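Local coordinates for protein poly(ADP-ribose) glycohydrolase (Thermomonospora curvata, PDB 3SIG) that hydrolyses the ribose-ribose bonds of poly(ADP-ribose), releasing ADP-ribose, the product held here in its macrodomain-like catalytic fold, at residues P229-L241 against P262-F274. Sequence-based numbering, arbitrary orientation.
With AR6 ([(2R,3S,4R,5R)-5-(6-aminopurin-9-yl)-3,4-dihydroxy-oxolan-2-yl]methyl [hydroxy-[[(2R,3S,4R,5S)-3,4,5-trihydroxyoxolan-2-yl]methoxy]phosphoryl] hydrogen phosphate), chain B.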
loop_
_atom_site.group_PDB
_atom_site.type_symbol
_atom_site.label_atom_id
_atom_site.label_comp_id
_atom_site.label_asym_id
_atom_site.label_seq_id
_atom_site.Cartn_x
_atom_site.Cartn_y
_atom_site.Cartn_z
ATOM N N PRO A 229 3.654 -1.461 -16.524
ATOM C CA PRO A 229 3.650 -2.609 -15.613
ATOM C C PRO A 229 4.768 -3.622 -15.848
ATOM O O PRO A 229 5.191 -4.282 -14.901
ATOM C CB PRO A 229 2.264 -3.230 -15.794
ATOM C CG PRO A 229 1.688 -2.608 -16.972
ATOM C CD PRO A 229 2.433 -1.377 -17.340
ATOM N N ALA A 230 5.229 -3.770 -17.071
ATOM C CA ALA A 230 6.380 -4.647 -17.283
ATOM C C ALA A 230 7.614 -4.134 -16.539
ATOM O O ALA A 230 8.357 -4.916 -15.953
ATOM C CB ALA A 230 6.680 -4.832 -18.786
ATOM N N GLN A 231 7.832 -2.828 -16.543
ATOM C CA GLN A 231 8.967 -2.256 -15.832
ATOM C C GLN A 231 8.799 -2.386 -14.315
ATOM O O GLN A 231 9.761 -2.687 -13.623
ATOM C CB GLN A 231 9.177 -0.787 -16.208
ATOM C CG GLN A 231 10.400 -0.170 -15.562
ATOM C CD GLN A 231 10.643 1.232 -16.051
ATOM O OE1 GLN A 231 9.720 2.050 -16.152
ATOM N NE2 GLN A 231 11.879 1.520 -16.400
ATOM N N VAL A 232 7.593 -2.227 -13.799
ATOM C CA VAL A 232 7.414 -2.339 -12.355
ATOM C C VAL A 232 7.544 -3.821 -11.934
ATOM O O VAL A 232 8.215 -4.128 -10.941
ATOM C CB VAL A 232 6.081 -1.719 -11.884
ATOM C CG1 VAL A 232 5.904 -1.931 -10.414
ATOM C CG2 VAL A 232 6.082 -0.203 -12.216
ATOM N N ALA A 233 6.988 -4.745 -12.711
ATOM C CA ALA A 233 7.170 -6.161 -12.415
ATOM C C ALA A 233 8.657 -6.510 -12.455
ATOM O O ALA A 233 9.159 -7.208 -11.574
ATOM C CB ALA A 233 6.385 -7.020 -13.392
ATOM N N GLU A 234 9.370 -6.034 -13.466
ATOM C CA GLU A 234 10.809 -6.310 -13.576
ATOM C C GLU A 234 11.579 -5.729 -12.384
ATOM O O GLU A 234 12.549 -6.341 -11.917
ATOM C CB GLU A 234 11.368 -5.784 -14.901
ATOM C CG GLU A 234 12.848 -6.037 -15.064
ATOM C CD GLU A 234 13.193 -7.502 -15.120
ATOM O OE1 GLU A 234 12.381 -8.288 -15.626
ATOM O OE2 GLU A 234 14.302 -7.861 -14.674
ATOM N N THR A 235 11.150 -4.576 -11.900
ATOM C CA THR A 235 11.792 -3.935 -10.754
ATOM C C THR A 235 11.724 -4.873 -9.557
ATOM O O THR A 235 12.742 -5.151 -8.901
ATOM C CB THR A 235 11.121 -2.608 -10.423
ATOM O OG1 THR A 235 11.302 -1.710 -11.521
ATOM C CG2 THR A 235 11.680 -1.963 -9.179
ATOM N N PHE A 236 10.529 -5.368 -9.253
ATOM C CA PHE A 236 10.377 -6.317 -8.139
ATOM C C PHE A 236 11.124 -7.615 -8.404
ATOM O O PHE A 236 11.724 -8.182 -7.488
ATOM C CB PHE A 236 8.920 -6.574 -7.781
ATOM C CG PHE A 236 8.249 -5.411 -7.133
ATOM C CD1 PHE A 236 8.646 -4.979 -5.882
ATOM C CD2 PHE A 236 7.160 -4.799 -7.733
ATOM C CE1 PHE A 236 7.994 -3.899 -5.247
ATOM C CE2 PHE A 236 6.503 -3.743 -7.092
ATOM C CZ PHE A 236 6.926 -3.305 -5.849
ATOM N N ALA A 237 11.122 -8.078 -9.649
ATOM C CA ALA A 237 11.848 -9.303 -9.982
ATOM C C ALA A 237 13.339 -9.188 -9.740
ATOM O O ALA A 237 13.966 -10.128 -9.232
ATOM C CB ALA A 237 11.611 -9.690 -11.440
ATOM N N GLY A 238 13.935 -8.077 -10.116
ATOM C CA GLY A 238 15.354 -7.892 -9.884
ATOM C C GLY A 238 15.725 -7.893 -8.409
ATOM O O GLY A 238 16.840 -8.272 -8.041
ATOM N N LEU A 239 14.800 -7.495 -7.552
ATOM C CA LEU A 239 15.028 -7.478 -6.117
ATOM C C LEU A 239 14.802 -8.840 -5.477
ATOM O O LEU A 239 15.501 -9.203 -4.513
ATOM C CB LEU A 239 14.103 -6.445 -5.451
ATOM C CG LEU A 239 14.461 -4.999 -5.814
ATOM C CD1 LEU A 239 13.312 -4.043 -5.395
ATOM C CD2 LEU A 239 15.780 -4.535 -5.252
ATOM N N LEU A 240 13.865 -9.610 -6.029
ATOM C CA LEU A 240 13.421 -10.845 -5.371
ATOM C C LEU A 240 13.933 -12.111 -6.033
ATOM O O LEU A 240 13.950 -13.162 -5.380
ATOM C CB LEU A 240 11.890 -10.919 -5.346
ATOM C CG LEU A 240 11.223 -9.872 -4.467
ATOM C CD1 LEU A 240 9.747 -9.770 -4.834
ATOM C CD2 LEU A 240 11.375 -10.172 -2.976
ATOM N N LEU A 241 14.368 -12.022 -7.282
ATOM C CA LEU A 241 14.765 -13.212 -8.063
ATOM C C LEU A 241 16.218 -13.110 -8.500
ATOM O O LEU A 241 16.892 -12.103 -8.303
ATOM C CB LEU A 241 13.890 -13.342 -9.312
ATOM C CG LEU A 241 12.385 -13.399 -9.106
ATOM C CD1 LEU A 241 11.617 -13.545 -10.425
ATOM C CD2 LEU A 241 12.038 -14.523 -8.197
ATOM N N PRO A 262 -10.205 -3.746 -19.580
ATOM C CA PRO A 262 -10.264 -4.877 -20.501
ATOM C C PRO A 262 -8.896 -5.491 -20.692
ATOM O O PRO A 262 -7.916 -4.788 -20.877
ATOM C CB PRO A 262 -10.735 -4.238 -21.804
ATOM C CG PRO A 262 -11.562 -3.085 -21.338
ATOM C CD PRO A 262 -10.823 -2.542 -20.150
ATOM N N GLY A 263 -8.828 -6.812 -20.617
ATOM C CA GLY A 263 -7.561 -7.498 -20.740
ATOM C C GLY A 263 -6.717 -7.546 -19.465
ATOM O O GLY A 263 -5.683 -8.228 -19.434
ATOM N N ALA A 264 -7.130 -6.834 -18.422
ATOM C CA ALA A 264 -6.384 -6.770 -17.157
ATOM C C ALA A 264 -4.873 -6.686 -17.373
ATOM O O ALA A 264 -4.109 -7.512 -16.853
ATOM C CB ALA A 264 -6.739 -7.969 -16.257
ATOM N N PRO A 265 -4.393 -5.683 -18.126
ATOM C CA PRO A 265 -2.997 -5.651 -18.574
ATOM C C PRO A 265 -1.979 -5.583 -17.427
ATOM O O PRO A 265 -0.859 -6.092 -17.520
ATOM C CB PRO A 265 -2.935 -4.379 -19.439
ATOM C CG PRO A 265 -4.110 -3.599 -19.026
ATOM C CD PRO A 265 -5.170 -4.566 -18.684
ATOM N N ARG A 266 -2.335 -4.951 -16.314
ATOM C CA ARG A 266 -1.412 -4.894 -15.191
ATOM C C ARG A 266 -1.221 -6.294 -14.631
ATOM O O ARG A 266 -0.090 -6.675 -14.251
ATOM C CB ARG A 266 -1.910 -3.934 -14.089
ATOM C CG ARG A 266 -1.463 -2.476 -14.259
ATOM C CD ARG A 266 -1.992 -1.738 -15.448
ATOM N NE ARG A 266 -3.450 -1.667 -15.546
ATOM C CZ ARG A 266 -4.153 -0.563 -15.778
ATOM N NH1 ARG A 266 -3.569 0.621 -15.822
ATOM N NH2 ARG A 266 -5.471 -0.636 -15.937
ATOM N N HIS A 267 -2.306 -7.048 -14.528
ATOM C CA HIS A 267 -2.238 -8.390 -14.014
ATOM C C HIS A 267 -1.457 -9.254 -14.974
ATOM O O HIS A 267 -0.609 -10.042 -14.551
ATOM C CB HIS A 267 -3.632 -8.967 -13.759
ATOM C CG HIS A 267 -3.604 -10.418 -13.403
ATOM N ND1 HIS A 267 -3.647 -11.409 -14.361
ATOM C CD2 HIS A 267 -3.476 -11.052 -12.211
ATOM C CE1 HIS A 267 -3.551 -12.589 -13.775
ATOM N NE2 HIS A 267 -3.452 -12.401 -12.472
ATOM N N ALA A 268 -1.719 -9.108 -16.258
ATOM C CA ALA A 268 -1.018 -9.908 -17.252
ATOM C C ALA A 268 0.495 -9.716 -17.196
ATOM O O ALA A 268 1.246 -10.670 -17.340
ATOM C CB ALA A 268 -1.546 -9.591 -18.635
ATOM N N ALA A 269 0.968 -8.493 -16.986
ATOM C CA ALA A 269 2.405 -8.228 -16.945
ATOM C C ALA A 269 3.049 -8.927 -15.759
ATOM O O ALA A 269 4.135 -9.490 -15.880
ATOM C CB ALA A 269 2.668 -6.734 -16.867
ATOM N N PHE A 270 2.379 -8.908 -14.618
ATOM C CA PHE A 270 2.910 -9.587 -13.445
ATOM C C PHE A 270 2.835 -11.106 -13.592
ATOM O O PHE A 270 3.797 -11.806 -13.243
ATOM C CB PHE A 270 2.224 -9.108 -12.159
ATOM C CG PHE A 270 2.795 -7.816 -11.646
ATOM C CD1 PHE A 270 3.707 -7.805 -10.598
ATOM C CD2 PHE A 270 2.476 -6.611 -12.252
ATOM C CE1 PHE A 270 4.251 -6.596 -10.169
ATOM C CE2 PHE A 270 3.047 -5.432 -11.833
ATOM C CZ PHE A 270 3.924 -5.429 -10.785
ATOM N N ALA A 271 1.747 -11.616 -14.170
ATOM C CA ALA A 271 1.600 -13.057 -14.396
ATOM C C ALA A 271 2.702 -13.557 -15.306
ATOM O O ALA A 271 3.263 -14.625 -15.087
ATOM C CB ALA A 271 0.225 -13.384 -14.993
ATOM N N ARG A 272 3.034 -12.782 -16.326
ATOM C CA ARG A 272 4.088 -13.176 -17.250
ATOM C C ARG A 272 5.433 -13.240 -16.555
ATOM O O ARG A 272 6.234 -14.141 -16.772
ATOM C CB ARG A 272 4.174 -12.205 -18.422
ATOM C CG ARG A 272 3.040 -12.405 -19.425
ATOM C CD ARG A 272 3.304 -11.687 -20.740
ATOM N NE ARG A 272 3.285 -10.237 -20.596
ATOM C CZ ARG A 272 2.177 -9.499 -20.580
ATOM N NH1 ARG A 272 0.984 -10.070 -20.701
ATOM N NH2 ARG A 272 2.261 -8.190 -20.449
ATOM N N ARG A 273 5.712 -12.263 -15.712
ATOM C CA ARG A 273 7.044 -12.190 -15.135
ATOM C C ARG A 273 7.232 -13.196 -14.003
ATOM O O ARG A 273 8.336 -13.740 -13.866
ATOM C CB ARG A 273 7.333 -10.768 -14.633
ATOM C CG ARG A 273 8.742 -10.555 -14.041
ATOM C CD ARG A 273 9.786 -10.868 -15.112
ATOM N NE ARG A 273 11.179 -10.906 -14.659
ATOM C CZ ARG A 273 11.771 -11.970 -14.124
ATOM N NH1 ARG A 273 11.085 -13.076 -13.894
ATOM N NH2 ARG A 273 13.049 -11.911 -13.770
ATOM N N PHE A 274 6.195 -13.457 -13.222
ATOM C CA PHE A 274 6.312 -14.287 -12.027
ATOM C C PHE A 274 5.568 -15.611 -12.135
ATOM O O PHE A 274 5.684 -16.442 -11.230
ATOM C CB PHE A 274 5.806 -13.527 -10.806
ATOM C CG PHE A 274 6.654 -12.339 -10.435
ATOM C CD1 PHE A 274 7.853 -12.519 -9.747
ATOM C CD2 PHE A 274 6.267 -11.053 -10.763
ATOM C CE1 PHE A 274 8.629 -11.442 -9.397
ATOM C CE2 PHE A 274 7.038 -9.970 -10.439
ATOM C CZ PHE A 274 8.224 -10.148 -9.757
HETATM N N1 AR6 B . -5.985 -4.049 -5.288
HETATM C C2 AR6 B . -5.028 -4.488 -6.100
HETATM N N3 AR6 B . -4.679 -3.933 -7.296
HETATM C C4 AR6 B . -5.396 -2.830 -7.609
HETATM C C5 AR6 B . -6.437 -2.310 -6.762
HETATM C C6 AR6 B . -6.671 -2.982 -5.591
HETATM N N6 AR6 B . -7.683 -2.543 -4.736
HETATM N N7 AR6 B . -6.936 -1.133 -7.425
HETATM C C8 AR6 B . -6.285 -1.029 -8.535
HETATM N N9 AR6 B . -5.348 -2.000 -8.731
HETATM P PA AR6 B . -3.484 2.697 -8.630
HETATM P PB AR6 B . -0.939 4.243 -8.730
HETATM C "C1'" AR6 B . -4.389 -2.238 -9.806
HETATM O O1A AR6 B . -3.890 3.336 -9.910
HETATM O O1B AR6 B . 0.273 4.028 -7.847
HETATM C C1D AR6 B . -4.543 7.122 -5.996
HETATM O O1D AR6 B . -5.465 8.151 -6.218
HETATM C "C2'" AR6 B . -4.813 -1.678 -11.147
HETATM O "O2'" AR6 B . -4.369 -2.518 -12.176
HETATM O O2A AR6 B . -4.410 2.825 -7.449
HETATM O O2B AR6 B . -0.775 4.101 -10.206
HETATM C C2D AR6 B . -3.538 7.621 -5.034
HETATM O O2D AR6 B . -4.011 8.259 -3.899
HETATM C "C3'" AR6 B . -4.080 -0.387 -11.191
HETATM O "O3'" AR6 B . -3.777 0.012 -12.488
HETATM O O3A AR6 B . -2.020 3.179 -8.237
HETATM C C3D AR6 B . -2.465 8.184 -5.865
HETATM O O3D AR6 B . -2.843 9.523 -6.051
HETATM C "C4'" AR6 B . -2.829 -0.629 -10.396
HETATM O "O4'" AR6 B . -3.121 -1.701 -9.527
HETATM C C4D AR6 B . -2.553 7.370 -7.106
HETATM O O4D AR6 B . -3.867 6.840 -7.204
HETATM C "C5'" AR6 B . -2.296 0.566 -9.618
HETATM O "O5'" AR6 B . -3.302 1.102 -8.774
HETATM C C5D AR6 B . -1.523 6.243 -7.176
HETATM O O5D AR6 B . -1.606 5.649 -8.458
#
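Pro229 and Arg266 lie nearest each other by their CA atoms near the starts of helix 229-240 and helix 265-273; the two run in roughly the same direction, crossing at -37° with axes 8.6 Å apart at their closest. The CA atoms of Ala230 and Ala269, and of Ala233 and Phe270, are the next such pairs; the three alanines keep the helices close, and Pro229 CB rests 3.7 Å from Ala269 CB. Phe270 is a knob in the hole formed by Pro229, Val232, Ala233 and Phe236. With CG anti to the carbonyl carbon (chi1 -81°), its side chain reaches across and turns one ring face to Ala233, whose CB sits 3.7 Å from the centroid as a CH-pi contact. Val232 CG1 and Phe236 CD2 meet the edge of that ring. One turn on, Phe274 points its CZ edge at the neighbouring backbone, 3.6 Å from Ala237 N, while Leu241 CD1 approaches its CE1. Both rings also meet Phe255 of strand 252-256. On the outer side, Arg273 NE donates to Glu234 OE1 (3.0 Å, 157°) in a salt bridge, within the guanidinium plane but from above the carboxylate plane. Ala237 CB sits over one guanidinium face, toward its rim, 3.5 Å from Arg273 CZ. A leucine in place of Arg273 would probably leave Glu234 without its charged mate and remove the flat group lying against Ala237 CB. Arg266 bends back so that O3' of ADP-ribose lies over its guanidinium face, 3.4 Å from CZ, while NE is salt-bridged to Asp259 and NH1 hydrogen-bonds Cys222 O. Helix 229-240, the crossover between parallel neighbours 214-217 and 252-256, and helix 265-273, which follows 252-256, pack side by side on one sheet face, as in the macrodomain alpha/beta fold, the second bringing Arg266 to the ADP-ribose pocket.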